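Local coordinates for putative type VI secretion protein (Escherichia coli, PDB 6SKI), which acts as a type VI secretion effector of the Tle1 family, a phospholipase loaded onto the VgrG spike that probably degrades membrane lipids of target cells, at residues A455-A458 / I459-K463; N526-N529 / D530-R534. All coordinates share one frame; numbering follows the deposited sequence.

Interaction 1: residues A455-A458 / I459-K463; sequences ADKA and IAQGK
Four successive i-to-i+4 bonds, from the amides of Ile-459, Ala-460, Gln-461 and Gly-462 back to the carbonyls of Ala-455, Asp-456, Lys-457 and Ala-458, make 455-463 a regular piece of alpha-helix within helix 452-466. The link from Ile-459 N to Ala-455 O, 2.7 Å long with an N-H...O angle of 165°, sets the pattern for the others. Over this frame Lys-457 and Gln-461, one turn apart, lie at a slant to each other. The Lys-457 chain runs extended after CG leaves anti to the backbone N (chi1 -178°), and its CE comes 3.9 Å from Gln-461 NE2, a contact of methylene with amide. Their polar ends part company: Lys-457 NZ makes a salt bridge with Glu-478 and bonds to Ala-473 O, while Gln-461 NE2 bonds to Gln-472 O. Next to the first turn, Ile-459 brings its CD1 to 3.7 Å from Ala-455 O, with CG1 folded back beside its own backbone N. The small side chains of Ala-455 and Ala-458 rest on Val-419, and Ala-458 also on Val-423, of helix 416-431. Helix 416-431 is therefore held both by these methyl groups and by a salt bridge from Lys-463 NZ to Asp-426, whereas Lys-457 and Gln-461 fix the segment after the helix by binding main-chain carbonyls and a carboxylate.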
loop_
_atom_site.group_PDB
_atom_site.type_symbol
_atom_site.label_atom_id
_atom_site.label_comp_id
_atom_site.label_asym_id
_atom_site.label_seq_id
_atom_site.Cartn_x
_atom_site.Cartn_y
_atom_site.Cartn_z
ATOM N N ALA A 455 23.326 1.292 5.289
ATOM C CA ALA A 455 22.439 0.411 4.547
ATOM C C ALA A 455 22.896 -1.028 4.675
ATOM O O ALA A 455 22.087 -1.919 4.959
ATOM C CB ALA A 455 22.385 0.823 3.083
ATOM N N ASP A 456 24.204 -1.260 4.533
ATOM C CA ASP A 456 24.731 -2.599 4.737
ATOM C C ASP A 456 24.308 -3.130 6.094
ATOM O O ASP A 456 23.746 -4.228 6.192
ATOM C CB ASP A 456 26.252 -2.583 4.617
ATOM C CG ASP A 456 26.718 -2.409 3.192
ATOM O OD1 ASP A 456 25.859 -2.290 2.296
ATOM O OD2 ASP A 456 27.946 -2.384 2.967
ATOM N N LYS A 457 24.479 -2.318 7.141
ATOM C CA LYS A 457 24.078 -2.756 8.469
ATOM C C LYS A 457 22.600 -3.093 8.489
ATOM O O LYS A 457 22.207 -4.165 8.965
ATOM C CB LYS A 457 24.407 -1.682 9.503
ATOM C CG LYS A 457 24.059 -2.083 10.922
ATOM C CD LYS A 457 24.896 -1.326 11.930
ATOM C CE LYS A 457 24.417 -1.592 13.342
ATOM N NZ LYS A 457 25.031 -0.652 14.315
ATOM N N ALA A 458 21.773 -2.229 7.895
ATOM C CA ALA A 458 20.347 -2.511 7.844
ATOM C C ALA A 458 20.089 -3.823 7.125
ATOM O O ALA A 458 19.332 -4.667 7.619
ATOM C CB ALA A 458 19.606 -1.366 7.159
ATOM N N ILE A 459 20.768 -4.045 5.998
ATOM C CA ILE A 459 20.597 -5.305 5.287
ATOM C C ILE A 459 20.993 -6.460 6.189
ATOM O O ILE A 459 20.259 -7.448 6.315
ATOM C CB ILE A 459 21.398 -5.298 3.972
ATOM C CG1 ILE A 459 20.672 -4.469 2.915
ATOM C CG2 ILE A 459 21.618 -6.710 3.475
ATOM C CD1 ILE A 459 21.583 -3.846 1.895
ATOM N N ALA A 460 22.113 -6.314 6.901
ATOM C CA ALA A 460 22.521 -7.367 7.818
ATOM C C ALA A 460 21.458 -7.583 8.879
ATOM O O ALA A 460 21.106 -8.728 9.191
ATOM C CB ALA A 460 23.864 -7.024 8.456
ATOM N N GLN A 461 20.879 -6.492 9.387
ATOM C CA GLN A 461 19.822 -6.626 10.377
ATOM C C GLN A 461 18.674 -7.445 9.821
ATOM O O GLN A 461 18.157 -8.340 10.500
ATOM C CB GLN A 461 19.343 -5.248 10.823
ATOM C CG GLN A 461 20.325 -4.530 11.714
ATOM C CD GLN A 461 19.843 -3.162 12.111
ATOM O OE1 GLN A 461 18.726 -2.771 11.789
ATOM N NE2 GLN A 461 20.686 -2.421 12.811
ATOM N N GLY A 462 18.313 -7.210 8.558
ATOM C CA GLY A 462 17.265 -8.010 7.959
ATOM C C GLY A 462 17.621 -9.480 7.974
ATOM O O GLY A 462 16.831 -10.313 8.430
ATOM N N LYS A 463 18.850 -9.806 7.566
ATOM C CA LYS A 463 19.280 -11.196 7.603
ATOM C C LYS A 463 19.123 -11.761 9.003
ATOM O O LYS A 463 18.612 -12.873 9.180
ATOM C CB LYS A 463 20.729 -11.313 7.135
ATOM C CG LYS A 463 20.938 -10.924 5.689
ATOM C CD LYS A 463 22.402 -10.993 5.304
ATOM C CE LYS A 463 22.619 -10.517 3.879
ATOM N NZ LYS A 463 21.787 -11.267 2.899
#

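Interaction 2: residues N526-N529 / D530-R534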
loop_
_atom_site.group_PDB
_atom_site.type_symbol
_atom_site.label_atom_id
_atom_site.label_comp_id
_atom_site.label_asym_id
_atom_site.label_seq_id
_atom_site.Cartn_x
_atom_site.Cartn_y
_atom_site.Cartn_z
ATOM N N ASN A 526 -2.685 14.265 11.180
ATOM C CA ASN A 526 -1.432 13.596 11.486
ATOM C C ASN A 526 -1.117 13.722 12.964
ATOM O O ASN A 526 0.032 13.890 13.364
ATOM C CB ASN A 526 -0.301 14.171 10.643
ATOM C CG ASN A 526 -0.590 14.092 9.166
ATOM O OD1 ASN A 526 -0.748 13.008 8.612
ATOM N ND2 ASN A 526 -0.679 15.245 8.520
ATOM N N LYS A 527 -2.143 13.614 13.789
ATOM C CA LYS A 527 -1.963 13.814 15.215
ATOM C C LYS A 527 -1.282 12.596 15.827
ATOM O O LYS A 527 -1.617 11.461 15.485
ATOM C CB LYS A 527 -3.311 14.056 15.887
ATOM C CG LYS A 527 -3.448 13.490 17.279
ATOM C CD LYS A 527 -4.895 13.199 17.597
ATOM C CE LYS A 527 -5.019 12.125 18.650
ATOM N NZ LYS A 527 -6.395 11.562 18.676
ATOM N N PRO A 528 -0.313 12.813 16.709
ATOM C CA PRO A 528 0.409 11.684 17.296
ATOM C C PRO A 528 -0.492 10.846 18.183
ATOM O O PRO A 528 -1.460 11.334 18.768
ATOM C CB PRO A 528 1.513 12.367 18.108
ATOM C CG PRO A 528 0.920 13.690 18.442
ATOM C CD PRO A 528 0.247 14.091 17.169
ATOM N N ASN A 529 -0.161 9.566 18.282
ATOM C CA ASN A 529 -0.830 8.713 19.242
ATOM C C ASN A 529 -0.463 9.167 20.651
ATOM O O ASN A 529 0.590 9.767 20.877
ATOM C CB ASN A 529 -0.435 7.255 19.014
ATOM C CG ASN A 529 -1.429 6.279 19.596
ATOM O OD1 ASN A 529 -2.623 6.347 19.314
ATOM N ND2 ASN A 529 -0.939 5.354 20.407
ATOM N N ASP A 530 -1.352 8.893 21.601
ATOM C CA ASP A 530 -1.163 9.415 22.947
ATOM C C ASP A 530 0.129 8.884 23.551
ATOM O O ASP A 530 0.443 7.696 23.442
ATOM C CB ASP A 530 -2.351 9.051 23.834
ATOM C CG ASP A 530 -2.699 10.153 24.816
ATOM O OD1 ASP A 530 -3.605 10.956 24.512
ATOM O OD2 ASP A 530 -2.064 10.222 25.889
ATOM N N ARG A 531 0.886 9.786 24.174
ATOM C CA ARG A 531 2.200 9.570 24.775
ATOM C C ARG A 531 3.264 9.356 23.707
ATOM O O ARG A 531 4.385 8.969 24.051
ATOM C CB ARG A 531 2.232 8.399 25.768
ATOM C CG ARG A 531 1.382 8.620 27.006
ATOM C CD ARG A 531 1.348 7.380 27.879
ATOM N NE ARG A 531 2.690 6.918 28.217
ATOM C CZ ARG A 531 3.042 5.638 28.288
ATOM N NH1 ARG A 531 2.147 4.690 28.046
ATOM N NH2 ARG A 531 4.286 5.306 28.602
ATOM N N TRP A 532 2.944 9.574 22.429
ATOM C CA TRP A 532 3.894 9.446 21.324
ATOM C C TRP A 532 4.384 8.007 21.185
ATOM O O TRP A 532 5.560 7.756 20.924
ATOM C CB TRP A 532 5.069 10.410 21.483
ATOM C CG TRP A 532 4.752 11.800 21.048
ATOM C CD1 TRP A 532 4.203 12.785 21.808
ATOM C CD2 TRP A 532 4.972 12.365 19.755
ATOM N NE1 TRP A 532 4.061 13.931 21.067
ATOM C CE2 TRP A 532 4.528 13.698 19.802
ATOM C CE3 TRP A 532 5.501 11.873 18.559
ATOM C CZ2 TRP A 532 4.594 14.543 18.702
ATOM C CZ3 TRP A 532 5.567 12.714 17.471
ATOM C CH2 TRP A 532 5.116 14.034 17.548
ATOM N N ILE A 533 3.469 7.060 21.363
ATOM C CA ILE A 533 3.747 5.638 21.219
ATOM C C ILE A 533 2.745 5.077 20.228
ATOM O O ILE A 533 1.532 5.207 20.428
ATOM C CB ILE A 533 3.658 4.891 22.559
ATOM C CG1 ILE A 533 4.635 5.484 23.569
ATOM C CG2 ILE A 533 3.931 3.414 22.362
ATOM C CD1 ILE A 533 4.181 5.345 24.996
ATOM N N ARG A 534 3.244 4.455 19.166
ATOM C CA ARG A 534 2.372 3.946 18.122
ATOM C C ARG A 534 1.560 2.758 18.625
ATOM O O ARG A 534 2.026 1.953 19.434
ATOM C CB ARG A 534 3.196 3.537 16.907
ATOM C CG ARG A 534 2.395 3.276 15.657
ATOM C CD ARG A 534 3.197 2.437 14.694
ATOM N NE ARG A 534 2.701 2.543 13.331
ATOM C CZ ARG A 534 3.365 2.112 12.267
ATOM N NH1 ARG A 534 4.552 1.545 12.418
ATOM N NH2 ARG A 534 2.844 2.242 11.058
#
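Pro-528 lies over one face of the Trp-532 indole, its CB 3.7 Å from the centroid of the six-membered ring and only 9° off the ring normal, a CH-pi contact. CG follows at the rim, 3.8 Å from Trp-532 CZ2, so that the proline edge covers the benzo half of the indole. A second flat group, the guanidinium of Arg-531, carries Ile-533 CD1 over its centre, 3.5 Å above the plane. What brings proline and tryptophan together is the chain reversal between them. Asn-529 O accepts a hydrogen bond from Trp-532 N (2.8 Å), the donor tilted 32° from the carbonyl plane, and with Asp-530 and Arg-531 at the corners the backbone angles are those of a type II beta turn, Arg-531 taking positive phi. Trp-532 also has positive phi, and its CG stands beside its own backbone N, from where the indole swings back to the proline. The Asn-529 side chain, with CG anti to the backbone N (chi1 -159°), donates through ND2 to Ile-533 O; the modelled separation of 2.5 Å is doubtfully short. Pro-528 also touches Trp-492. Beyond the turn, Arg-534 NH2 forms a salt bridge with Asp-245, a member of a probable Ser-His-Asp triad with Ser-197 and His-310.

In the fold
Followed from the N terminus, the chain completes interaction 1 before it enters interaction 2; the two run in series, neither nesting nor crossing. Interaction 1 is internal to helix 452-466 and closes no loop, but its residues join that helix to helix 416-431, to strand 303-306 and, through the salt bridge between Lys-457 and Glu-478, to helix 476-483. After several short strands comes interaction 2, a tight turn in the loop between strands 521-523 and 536-538, which binds the C-terminal part of the chain to the region around Tyr-288 and Tyr-290. The centres of interactions 1 and 2 lie about 28 Å apart. Between the nearest atoms of interactions 1 and 2 there are about 15 Å, with no direct touch.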